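Local coordinates for protein luciferase-like monooxygenase (PDB 7BIP) that probably acts as a flavin-dependent type of monooxygenase of the bacterial luciferase family, in the biosynthesis of the aromatic polyketide rishirilide, at residues A[242-247]-A[286-291]; A[107-112]-A[124-129]; A[25-28]-A[33-36]. One frame throughout, in Å; residues are numbered along the deposited sequence.

How the interactions relate
All three contacts belong to one TIM-barrel-type chain, and none is a core contact; an arginine takes part in all three, joined in interaction 1 by the Phe288 ring. Interaction 3 is a surface salt bridge within a single helix, 18-35, two turns apart. Interactions 1 and 2 are partly buried and join separate elements: helix 240-262 with helix 287-293 in interaction 1, and the loop after strand 103-107 with helix 126-142 in interaction 2. In interactions 1 and 3 the arginine meets a carboxylate, two-handed and nearly coplanar in interaction 1, more twisted in interaction 3. In interaction 2 it meets a serine hydroxyl and a helix backbone instead. Interactions 2 and 3 lie on opposite sides of the chain's centre.

Interaction 1: residues A[242-247]-A[286-291]; sequences EARQKG and GDFDRA
Phe288 brings its ring up to the backbone of helix 240-262, CE2 coming within 3.8 Å of Arg244 O and CZ within 4.0 Å of Gly247 C. The ring meets these groups obliquely. Its CG stands anti to the backbone N, which carries the ring out from its own helix toward the other. Gly247 meets the ring through its main chain, at its carbonyl. Beside this contact of the ring with main-chain carbonyls runs a salt bridge. Arg244 reaches across with its chain extended from CG to NE and presents the NE side of its guanidinium to Asp289. NE donates to OD1 of Asp289 at 2.8 Å, with an N-H...O angle of 164°, and NH2 of Arg244 donates to OD2 of Asp289, also at 2.8 Å. Both oxygens use their syn lone pairs, and the two planar groups lie only 23° apart, so the paired bonds hold the two groups edge to edge, nearly in one plane, and restrict their rotation. An arginine fits this partly exposed place because its long chain can span the gap between the helices, where the segment axes come no closer than 11.3 Å, their N-to-C directions 118° apart, and the short aspartate offers it two acceptors. Helix 240-262 also touches strand 228-236, through Ala243 and Lys246 on Tyr235, while helix 287-293 leads on to strand 298-300.

Interaction 2: residues A[107-112]-A[124-129]; sequences FGRAFL and DESRAR
Arg109 folds its side chain over the first turn of helix 126-142. Its CG lies anti to the carbonyl carbon, and bends at chi2 (-85°) and chi3 curl the chain so that the guanidinium lies with one face over Arg127 CA, 3.7 Å above the plane. At the edge of the same group, NH1 of Arg109 donates to OG of Ser126 at 2.9 Å, close to the guanidinium plane but with a moderately bent N-H...O angle of 144°. Ser126 holds its OG between the backbone N and the carbonyl carbon, facing the loop. That hydroxyl is also hydrogen-bonded to Met123 O and receives a bond from a water that donates to Ala110 O as well, so a small, buried serine can link both segments. Arg127 runs alongside Arg109 in the same direction, yet its CG merely touches Arg109 NH2, at 3.8 Å, and the two guanidinium planes stand 80° apart. Arg109 NH2 and Arg127 NE stay 6.1 Å apart, which probably limits the repulsion. Phe130 and Lys178 also border Arg109. The loop after strand 103-107 runs into helix 113-119, and the contact ties this loop, at the C-terminal end of a barrel strand, to the start of helix 126-142 in a TIM-barrel-type fold.

Interaction 3: residues A[25-28]-A[33-36]; sequences SLRL and DELG
Arg27 and Glu34 form a salt bridge on the surface of helix 18-35. NH1 of Arg27 donates to OE2 of Glu34 at 2.9 Å with a nearly straight N-H...O angle of 165°, while a weak second bond runs from NH2 of Arg27 to OE1 of Glu34 at 3.4 Å. OE2 lies close to the guanidinium plane, at its edge, but the donor comes to it from above the carboxylate plane, and the two planes stand 50° apart. The grip is therefore lopsided: one firm bond and one long one. Seven residues, about two turns, separate the partners, so both chains must reach along the helix. Arg27 does this with CG anti to the backbone N and a bend at chi2 (51°) that swings the rest of the chain toward Glu34, whose own chain is extended beyond CG. NH1 also has Glu30 as a partner, so the charge is shared by two acidic groups. Long flexible side chains suit this surface contact, while Leu26 and Leu28 are buried. Gly36 is the first residue to leave helical geometry, in a Schellman motif, its positive phi being readily taken by glycine. Leu26 packs on helix 57-67 and on Ile98 of the second subunit. Leu28 touches helix 332-345, as does Leu35 through Ala343, and helix 18-35 itself crosses between parallel strands 2-6 and 39-42 as the helix of a beta-alpha-beta unit.

Interaction 1: residues A[242-247]-A[286-291]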
ATOM      1  N   GLU A 242       1.071  32.229 -20.728  1.00 14.03           N
ATOM      2  CA  GLU A 242       0.833  31.832 -19.346  1.00 14.10           C
ATOM      3  C   GLU A 242       1.258  30.385 -19.117  1.00 14.46           C
ATOM      4  O   GLU A 242       1.872  30.063 -18.089  1.00 15.96           O
ATOM      5  CB  GLU A 242      -0.648  32.028 -18.999  1.00 14.68           C
ATOM      6  CG  GLU A 242      -1.040  31.504 -17.620  1.00 17.13           C
ATOM      7  CD  GLU A 242      -2.533  31.619 -17.341  1.00 18.94           C
ATOM      8  OE1 GLU A 242      -3.262  32.240 -18.152  1.00 19.01           O
ATOM      9  OE2 GLU A 242      -2.978  31.079 -16.307  1.00 20.57           O
ATOM     10  N   ALA A 243       0.977  29.501 -20.083  1.00 13.14           N
ATOM     11  CA  ALA A 243       1.416  28.114 -19.957  1.00 14.09           C
ATOM     12  C   ALA A 243       2.932  28.037 -19.883  1.00 14.21           C
ATOM     13  O   ALA A 243       3.490  27.302 -19.060  1.00 15.00           O
ATOM     14  CB  ALA A 243       0.889  27.272 -21.125  1.00 14.28           C
ATOM     15  N   ARG A 244       3.617  28.797 -20.741  1.00 12.59           N
ATOM     16  CA  ARG A 244       5.073  28.849 -20.677  1.00 14.16           C
ATOM     17  C   ARG A 244       5.558  29.367 -19.329  1.00 19.56           C
ATOM     18  O   ARG A 244       6.510  28.825 -18.754  1.00 16.72           O
ATOM     19  CB  ARG A 244       5.598  29.731 -21.804  1.00 12.94           C
ATOM     20  CG  ARG A 244       7.079  30.110 -21.681  1.00 13.88           C
ATOM     21  CD  ARG A 244       7.393  30.976 -22.845  1.00 16.19           C
ATOM     22  NE  ARG A 244       8.783  31.365 -23.031  1.00 17.81           N
ATOM     23  CZ  ARG A 244       9.171  32.640 -23.059  1.00 18.82           C
ATOM     24  NH1 ARG A 244       8.276  33.604 -22.855  1.00 20.46           N
ATOM     25  NH2 ARG A 244      10.438  32.959 -23.292  1.00 15.35           N
ATOM     26  N   GLN A 245       4.931  30.427 -18.810  1.00 15.50           N
ATOM     27  CA  GLN A 245       5.395  30.992 -17.548  1.00 15.49           C
ATOM     28  C   GLN A 245       5.170  30.024 -16.393  1.00 19.22           C
ATOM     29  O   GLN A 245       6.105  29.707 -15.648  1.00 18.42           O
ATOM     30  CB  GLN A 245       4.708  32.327 -17.260  1.00 20.14           C
ATOM     31  CG  GLN A 245       5.234  32.967 -15.982  1.00 31.60           C
ATOM     32  CD  GLN A 245       4.134  33.352 -15.014  1.00 50.95           C
ATOM     33  OE1 GLN A 245       3.104  33.904 -15.412  1.00 63.26           O
ATOM     34  NE2 GLN A 245       4.339  33.055 -13.735  1.00 56.74           N
ATOM     35  N   LYS A 246       3.942  29.526 -16.241  1.00 16.35           N
ATOM     36  CA  LYS A 246       3.635  28.670 -15.100  1.00 20.42           C
ATOM     37  C   LYS A 246       4.175  27.258 -15.291  1.00 24.44           C
ATOM     38  O   LYS A 246       4.690  26.661 -14.341  1.00 24.88           O
ATOM     39  CB  LYS A 246       2.123  28.663 -14.839  1.00 18.10           C
ATOM     40  CG  LYS A 246       1.628  30.005 -14.301  1.00 20.31           C
ATOM     41  CD  LYS A 246       0.112  30.094 -14.222  1.00 24.74           C
ATOM     42  CE  LYS A 246      -0.339  31.477 -13.776  1.00 32.06           C
ATOM     43  NZ  LYS A 246       0.289  31.848 -12.478  1.00 44.38           N
ATOM     44  N   GLY A 247       4.078  26.708 -16.503  1.00 20.78           N
ATOM     45  CA  GLY A 247       4.691  25.415 -16.765  1.00 20.02           C
ATOM     46  C   GLY A 247       6.204  25.464 -16.735  1.00 24.12           C
ATOM     47  O   GLY A 247       6.853  24.502 -16.307  1.00 26.80           O
ATOM     48  N   GLY A 286      15.884  30.296 -21.751  1.00 51.64           N
ATOM     49  CA  GLY A 286      16.443  29.682 -22.941  1.00 44.27           C
ATOM     50  C   GLY A 286      16.362  28.169 -22.905  1.00 38.11           C
ATOM     51  O   GLY A 286      15.959  27.537 -23.882  1.00 35.40           O
ATOM     52  N   ASP A 287      16.748  27.587 -21.767  1.00 33.63           N
ATOM     53  CA  ASP A 287      16.778  26.133 -21.658  1.00 30.80           C
ATOM     54  C   ASP A 287      15.380  25.540 -21.755  1.00 24.06           C
ATOM     55  O   ASP A 287      15.181  24.514 -22.416  1.00 27.91           O
ATOM     56  CB  ASP A 287      17.440  25.710 -20.348  1.00 37.23           C
ATOM     57  CG  ASP A 287      18.951  25.665 -20.449  1.00 52.41           C
ATOM     58  OD1 ASP A 287      19.497  26.175 -21.450  1.00 57.73           O
ATOM     59  OD2 ASP A 287      19.591  25.118 -19.525  1.00 56.88           O
ATOM     60  N   PHE A 288      14.402  26.167 -21.101  1.00 24.65           N
ATOM     61  CA  PHE A 288      13.042  25.641 -21.150  1.00 16.85           C
ATOM     62  C   PHE A 288      12.448  25.767 -22.550  1.00 18.50           C
ATOM     63  O   PHE A 288      11.827  24.821 -23.056  1.00 18.69           O
ATOM     64  CB  PHE A 288      12.152  26.350 -20.129  1.00 22.66           C
ATOM     65  CG  PHE A 288      10.739  25.860 -20.150  1.00 22.81           C
ATOM     66  CD1 PHE A 288      10.430  24.600 -19.656  1.00 19.88           C
ATOM     67  CD2 PHE A 288       9.729  26.629 -20.707  1.00 21.50           C
ATOM     68  CE1 PHE A 288       9.132  24.123 -19.696  1.00 22.28           C
ATOM     69  CE2 PHE A 288       8.426  26.155 -20.746  1.00 17.75           C
ATOM     70  CZ  PHE A 288       8.129  24.906 -20.238  1.00 19.31           C
ATOM     71  N   ASP A 289      12.606  26.930 -23.187  1.00 19.87           N
ATOM     72  CA  ASP A 289      12.059  27.099 -24.532  1.00 20.20           C
ATOM     73  C   ASP A 289      12.680  26.106 -25.511  1.00 22.65           C
ATOM     74  O   ASP A 289      11.995  25.595 -26.408  1.00 19.21           O
ATOM     75  CB  ASP A 289      12.269  28.533 -25.022  1.00 19.70           C
ATOM     76  CG  ASP A 289      11.428  29.550 -24.260  1.00 24.85           C
ATOM     77  OD1 ASP A 289      10.380  29.172 -23.671  1.00 20.00           O
ATOM     78  OD2 ASP A 289      11.821  30.736 -24.254  1.00 22.66           O
ATOM     79  N   ARG A 290      13.977  25.824 -25.370  1.00 19.79           N
ATOM     80  CA  ARG A 290      14.587  24.840 -26.261  1.00 20.48           C
ATOM     81  C   ARG A 290      14.023  23.447 -26.002  1.00 22.12           C
ATOM     82  O   ARG A 290      13.772  22.687 -26.944  1.00 22.45           O
ATOM     83  CB  ARG A 290      16.108  24.845 -26.111  1.00 29.64           C
ATOM     84  CG  ARG A 290      16.803  25.485 -27.296  1.00 49.54           C
ATOM     85  CD  ARG A 290      18.324  25.456 -27.178  1.00 60.49           C
ATOM     86  NE  ARG A 290      18.832  26.341 -26.130  1.00 66.40           N
ATOM     87  CZ  ARG A 290      18.803  27.672 -26.177  1.00 69.84           C
ATOM     88  NH1 ARG A 290      19.296  28.377 -25.168  1.00 67.95           N
ATOM     89  NH2 ARG A 290      18.282  28.303 -27.223  1.00 73.10           N
ATOM     90  N   ALA A 291      13.798  23.099 -24.735  1.00 20.70           N
ATOM     91  CA  ALA A 291      13.178  21.814 -24.429  1.00 19.09           C
ATOM     92  C   ALA A 291      11.797  21.700 -25.065  1.00 19.41           C
ATOM     93  O   ALA A 291      11.443  20.649 -25.617  1.00 19.37           O
ATOM     94  CB  ALA A 291      13.082  21.621 -22.914  1.00 23.48           C
TER

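Interaction 2: residues A[107-112]-A[124-129]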
ATOM      1  N   PHE A 107       8.706  -1.433 -13.543  1.00 13.36           N
ATOM      2  CA  PHE A 107       9.835  -1.647 -12.644  1.00 11.65           C
ATOM      3  C   PHE A 107      10.998  -0.792 -13.137  1.00 14.18           C
ATOM      4  O   PHE A 107      11.281  -0.768 -14.336  1.00 15.39           O
ATOM      5  CB  PHE A 107      10.305  -3.118 -12.633  1.00 12.22           C
ATOM      6  CG  PHE A 107       9.263  -4.137 -12.196  1.00 12.05           C
ATOM      7  CD1 PHE A 107       9.364  -4.756 -10.946  1.00 18.58           C
ATOM      8  CD2 PHE A 107       8.253  -4.546 -13.055  1.00 13.19           C
ATOM      9  CE1 PHE A 107       8.437  -5.724 -10.540  1.00 17.18           C
ATOM     10  CE2 PHE A 107       7.325  -5.521 -12.666  1.00 16.69           C
ATOM     11  CZ  PHE A 107       7.418  -6.110 -11.398  1.00 14.65           C
ATOM     12  N   GLY A 108      11.692  -0.107 -12.223  1.00 15.16           N
ATOM     13  CA  GLY A 108      12.751   0.804 -12.607  1.00 16.23           C
ATOM     14  C   GLY A 108      14.017   0.613 -11.789  1.00 16.35           C
ATOM     15  O   GLY A 108      14.026  -0.051 -10.755  1.00 15.70           O
ATOM     16  N   ARG A 109      15.095   1.216 -12.286  1.00 23.04           N
ATOM     17  CA  ARG A 109      16.368   1.241 -11.581  1.00 22.15           C
ATOM     18  C   ARG A 109      16.435   2.467 -10.684  1.00 20.00           C
ATOM     19  O   ARG A 109      15.926   3.539 -11.025  1.00 23.71           O
ATOM     20  CB  ARG A 109      17.544   1.261 -12.562  1.00 23.85           C
ATOM     21  CG  ARG A 109      17.526   0.162 -13.606  1.00 30.22           C
ATOM     22  CD  ARG A 109      18.156  -1.120 -13.096  1.00 28.35           C
ATOM     23  NE  ARG A 109      19.428  -0.914 -12.405  1.00 32.01           N
ATOM     24  CZ  ARG A 109      20.613  -0.869 -13.006  1.00 40.09           C
ATOM     25  NH1 ARG A 109      21.713  -0.679 -12.288  1.00 41.82           N
ATOM     26  NH2 ARG A 109      20.701  -1.009 -14.322  1.00 42.86           N
ATOM     27  N   ALA A 110      17.062   2.305  -9.527  1.00 20.80           N
ATOM     28  CA  ALA A 110      17.273   3.462  -8.679  1.00 19.32           C
ATOM     29  C   ALA A 110      18.517   4.217  -9.137  1.00 18.91           C
ATOM     30  O   ALA A 110      19.419   3.662  -9.769  1.00 20.86           O
ATOM     31  CB  ALA A 110      17.417   3.036  -7.219  1.00 21.37           C
ATOM     32  N   PHE A 111      18.563   5.503  -8.799  1.00 22.18           N
ATOM     33  CA  PHE A 111      19.755   6.280  -9.112  1.00 26.11           C
ATOM     34  C   PHE A 111      20.120   7.338  -8.080  1.00 28.06           C
ATOM     35  O   PHE A 111      21.223   7.883  -8.170  1.00 33.06           O
ATOM     36  CB  PHE A 111      19.605   6.955 -10.484  1.00 24.68           C
ATOM     37  CG  PHE A 111      18.562   8.036 -10.524  1.00 28.44           C
ATOM     38  CD1 PHE A 111      18.932   9.374 -10.466  1.00 30.44           C
ATOM     39  CD2 PHE A 111      17.218   7.716 -10.633  1.00 25.62           C
ATOM     40  CE1 PHE A 111      17.974  10.372 -10.505  1.00 32.25           C
ATOM     41  CE2 PHE A 111      16.251   8.713 -10.674  1.00 29.93           C
ATOM     42  CZ  PHE A 111      16.630  10.041 -10.608  1.00 29.20           C
ATOM     43  N   LEU A 112      19.263   7.648  -7.112  1.00 25.96           N
ATOM     44  CA  LEU A 112      19.607   8.649  -6.111  1.00 24.14           C
ATOM     45  C   LEU A 112      20.597   8.048  -5.124  1.00 20.81           C
ATOM     46  O   LEU A 112      20.293   7.020  -4.510  1.00 17.59           O
ATOM     47  CB  LEU A 112      18.364   9.140  -5.384  1.00 22.60           C
ATOM     48  CG  LEU A 112      17.328   9.892  -6.229  1.00 30.39           C
ATOM     49  CD1 LEU A 112      16.148  10.342  -5.371  1.00 28.51           C
ATOM     50  CD2 LEU A 112      17.973  11.072  -6.929  1.00 31.10           C
ATOM     51  N   ASP A 124      26.921  -1.395  -7.032  1.00 21.99           N
ATOM     52  CA  ASP A 124      27.731  -2.317  -7.827  1.00 28.65           C
ATOM     53  C   ASP A 124      26.907  -3.451  -8.434  1.00 31.06           C
ATOM     54  O   ASP A 124      27.063  -3.773  -9.616  1.00 36.62           O
ATOM     55  CB  ASP A 124      28.865  -2.886  -6.971  1.00 33.77           C
ATOM     56  CG  ASP A 124      29.940  -1.857  -6.656  1.00 47.43           C
ATOM     57  OD1 ASP A 124      29.670  -0.642  -6.794  1.00 50.15           O
ATOM     58  OD2 ASP A 124      31.059  -2.266  -6.272  1.00 47.08           O
ATOM     59  N   GLU A 125      26.048  -4.094  -7.644  1.00 26.27           N
ATOM     60  CA  GLU A 125      25.241  -5.186  -8.177  1.00 25.80           C
ATOM     61  C   GLU A 125      23.779  -4.802  -8.332  1.00 22.53           C
ATOM     62  O   GLU A 125      22.924  -5.688  -8.370  1.00 25.74           O
ATOM     63  CB  GLU A 125      25.342  -6.431  -7.292  1.00 35.67           C
ATOM     64  CG  GLU A 125      26.316  -7.477  -7.771  1.00 52.06           C
ATOM     65  CD  GLU A 125      27.690  -6.890  -7.908  1.00 64.46           C
ATOM     66  OE1 GLU A 125      28.175  -6.686  -9.071  1.00 69.14           O
ATOM     67  OE2 GLU A 125      28.289  -6.570  -6.854  1.00 70.45           O
ATOM     68  N   SER A 126      23.464  -3.506  -8.369  1.00 18.63           N
ATOM     69  CA  SER A 126      22.061  -3.117  -8.473  1.00 22.87           C
ATOM     70  C   SER A 126      21.418  -3.663  -9.745  1.00 20.93           C
ATOM     71  O   SER A 126      20.226  -3.984  -9.742  1.00 20.58           O
ATOM     72  CB  SER A 126      21.919  -1.594  -8.405  1.00 22.77           C
ATOM     73  OG  SER A 126      22.588  -0.995  -9.496  1.00 25.67           O
ATOM     74  N   ARG A 127      22.186  -3.814 -10.830  1.00 20.89           N
ATOM     75  CA  ARG A 127      21.609  -4.376 -12.053  1.00 23.34           C
ATOM     76  C   ARG A 127      21.170  -5.821 -11.846  1.00 21.42           C
ATOM     77  O   ARG A 127      20.092  -6.226 -12.297  1.00 18.27           O
ATOM     78  CB  ARG A 127      22.595  -4.303 -13.216  1.00 25.68           C
ATOM     79  CG  ARG A 127      21.921  -4.607 -14.554  1.00 32.12           C
ATOM     80  CD  ARG A 127      22.302  -5.988 -15.076  1.00 53.98           C
ATOM     81  NE  ARG A 127      23.724  -6.280 -14.875  1.00 68.20           N
ATOM     82  CZ  ARG A 127      24.212  -7.461 -14.496  1.00 73.95           C
ATOM     83  NH1 ARG A 127      25.517  -7.615 -14.343  1.00 78.36           N
ATOM     84  NH2 ARG A 127      23.400  -8.488 -14.269  1.00 73.12           N
ATOM     85  N   ALA A 128      22.003  -6.624 -11.177  1.00 19.85           N
ATOM     86  CA  ALA A 128      21.595  -7.995 -10.882  1.00 19.47           C
ATOM     87  C   ALA A 128      20.416  -8.021  -9.918  1.00 19.08           C
ATOM     88  O   ALA A 128      19.499  -8.832 -10.077  1.00 17.82           O
ATOM     89  CB  ALA A 128      22.769  -8.801 -10.320  1.00 17.29           C
ATOM     90  N   ARG A 129      20.413  -7.135  -8.917  1.00 15.47           N
ATOM     91  CA  ARG A 129      19.273  -7.069  -8.008  1.00 14.55           C
ATOM     92  C   ARG A 129      17.990  -6.723  -8.753  1.00 14.41           C
ATOM     93  O   ARG A 129      16.912  -7.230  -8.418  1.00 17.81           O
ATOM     94  CB  ARG A 129      19.521  -6.025  -6.922  1.00 17.81           C
ATOM     95  CG  ARG A 129      20.642  -6.360  -5.986  1.00 16.83           C
ATOM     96  CD  ARG A 129      20.689  -5.341  -4.846  1.00 25.02           C
ATOM     97  NE  ARG A 129      21.680  -5.679  -3.833  1.00 23.99           N
ATOM     98  CZ  ARG A 129      21.423  -6.354  -2.720  1.00 21.34           C
ATOM     99  NH1 ARG A 129      20.194  -6.791  -2.453  1.00 18.79           N
ATOM    100  NH2 ARG A 129      22.415  -6.595  -1.873  1.00 22.28           N
TER
HETATM  101  O   HOH W   1      20.565   1.368 -10.190  1.00 45.45           O

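Interaction 3: residues A[25-28]-A[33-36]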
ATOM      1  N   SER A  25      -4.088  14.981  -5.171  1.00 12.68           N
ATOM      2  CA  SER A  25      -3.719  13.944  -6.127  1.00 11.05           C
ATOM      3  C   SER A  25      -4.848  12.942  -6.330  1.00 10.77           C
ATOM      4  O   SER A  25      -5.068  12.472  -7.454  1.00 12.33           O
ATOM      5  CB  SER A  25      -2.450  13.230  -5.666  1.00 16.97           C
ATOM      6  OG  SER A  25      -1.326  14.023  -5.996  1.00 20.62           O
ATOM      7  N   LEU A  26      -5.546  12.561  -5.254  1.00 12.48           N
ATOM      8  CA  LEU A  26      -6.672  11.646  -5.428  1.00 12.75           C
ATOM      9  C   LEU A  26      -7.790  12.290  -6.248  1.00 13.92           C
ATOM     10  O   LEU A  26      -8.459  11.611  -7.036  1.00 14.16           O
ATOM     11  CB  LEU A  26      -7.203  11.169  -4.070  1.00 13.88           C
ATOM     12  CG  LEU A  26      -6.305  10.161  -3.351  1.00 14.56           C
ATOM     13  CD1 LEU A  26      -6.779   9.937  -1.919  1.00 17.93           C
ATOM     14  CD2 LEU A  26      -6.247   8.831  -4.109  1.00 14.81           C
ATOM     15  N   ARG A  27      -8.003  13.599  -6.087  1.00 12.02           N
ATOM     16  CA  ARG A  27      -9.024  14.264  -6.891  1.00 12.76           C
ATOM     17  C   ARG A  27      -8.619  14.323  -8.362  1.00 12.94           C
ATOM     18  O   ARG A  27      -9.477  14.191  -9.247  1.00 13.34           O
ATOM     19  CB  ARG A  27      -9.296  15.664  -6.341  1.00 12.13           C
ATOM     20  CG  ARG A  27     -10.327  16.480  -7.121  1.00 17.38           C
ATOM     21  CD  ARG A  27     -11.621  15.710  -7.345  1.00 21.91           C
ATOM     22  NE  ARG A  27     -12.452  16.362  -8.364  1.00 24.65           N
ATOM     23  CZ  ARG A  27     -13.352  15.732  -9.106  1.00 30.72           C
ATOM     24  NH1 ARG A  27     -13.554  14.430  -8.947  1.00 27.86           N
ATOM     25  NH2 ARG A  27     -14.054  16.405 -10.008  1.00 37.85           N
ATOM     26  N   LEU A  28      -7.316  14.506  -8.647  1.00 12.61           N
ATOM     27  CA  LEU A  28      -6.864  14.457 -10.037  1.00 11.91           C
ATOM     28  C   LEU A  28      -7.022  13.057 -10.623  1.00 12.25           C
ATOM     29  O   LEU A  28      -7.329  12.905 -11.814  1.00 13.58           O
ATOM     30  CB  LEU A  28      -5.410  14.927 -10.144  1.00 12.82           C
ATOM     31  CG  LEU A  28      -5.199  16.403  -9.779  1.00 13.06           C
ATOM     32  CD1 LEU A  28      -3.733  16.717  -9.617  1.00 12.88           C
ATOM     33  CD2 LEU A  28      -5.819  17.327 -10.824  1.00 11.83           C
ATOM     34  N   ASP A  33     -10.302   9.685 -14.309  1.00 13.54           N
ATOM     35  CA  ASP A  33     -11.397   8.737 -14.513  1.00 10.81           C
ATOM     36  C   ASP A  33     -12.563   9.386 -15.257  1.00 13.19           C
ATOM     37  O   ASP A  33     -13.041   8.866 -16.271  1.00 16.78           O
ATOM     38  CB  ASP A  33     -11.841   8.211 -13.145  1.00 15.78           C
ATOM     39  CG  ASP A  33     -12.466   6.828 -13.203  1.00 14.63           C
ATOM     40  OD1 ASP A  33     -12.003   5.994 -14.000  1.00 17.34           O
ATOM     41  OD2 ASP A  33     -13.402   6.580 -12.414  1.00 16.96           O
ATOM     42  N   GLU A  34     -13.018  10.539 -14.772  1.00 12.30           N
ATOM     43  CA  GLU A  34     -14.213  11.175 -15.321  1.00 16.88           C
ATOM     44  C   GLU A  34     -13.991  11.643 -16.752  1.00 17.60           C
ATOM     45  O   GLU A  34     -14.885  11.518 -17.596  1.00 18.09           O
ATOM     46  CB  GLU A  34     -14.621  12.356 -14.445  1.00 19.92           C
ATOM     47  CG  GLU A  34     -14.990  11.983 -13.013  1.00 25.66           C
ATOM     48  CD  GLU A  34     -14.985  13.184 -12.072  1.00 37.83           C
ATOM     49  OE1 GLU A  34     -14.843  14.330 -12.559  1.00 37.41           O
ATOM     50  OE2 GLU A  34     -15.131  12.979 -10.847  1.00 35.22           O
ATOM     51  N   LEU A  35     -12.800  12.176 -17.044  1.00 14.34           N
ATOM     52  CA  LEU A  35     -12.540  12.798 -18.338  1.00 17.02           C
ATOM     53  C   LEU A  35     -12.124  11.803 -19.411  1.00 17.91           C
ATOM     54  O   LEU A  35     -12.024  12.198 -20.576  1.00 20.03           O
ATOM     55  CB  LEU A  35     -11.460  13.882 -18.206  1.00 17.14           C
ATOM     56  CG  LEU A  35     -11.819  15.119 -17.375  1.00 19.10           C
ATOM     57  CD1 LEU A  35     -10.626  16.063 -17.278  1.00 17.94           C
ATOM     58  CD2 LEU A  35     -13.022  15.834 -17.988  1.00 24.78           C
ATOM     59  N   GLY A  36     -11.878  10.543 -19.062  1.00 16.46           N
ATOM     60  CA  GLY A  36     -11.576   9.538 -20.064  1.00 20.52           C
ATOM     61  C   GLY A  36     -10.109   9.310 -20.340  1.00 19.31           C
ATOM     62  O   GLY A  36      -9.771   8.769 -21.399  1.00 19.53           O
TER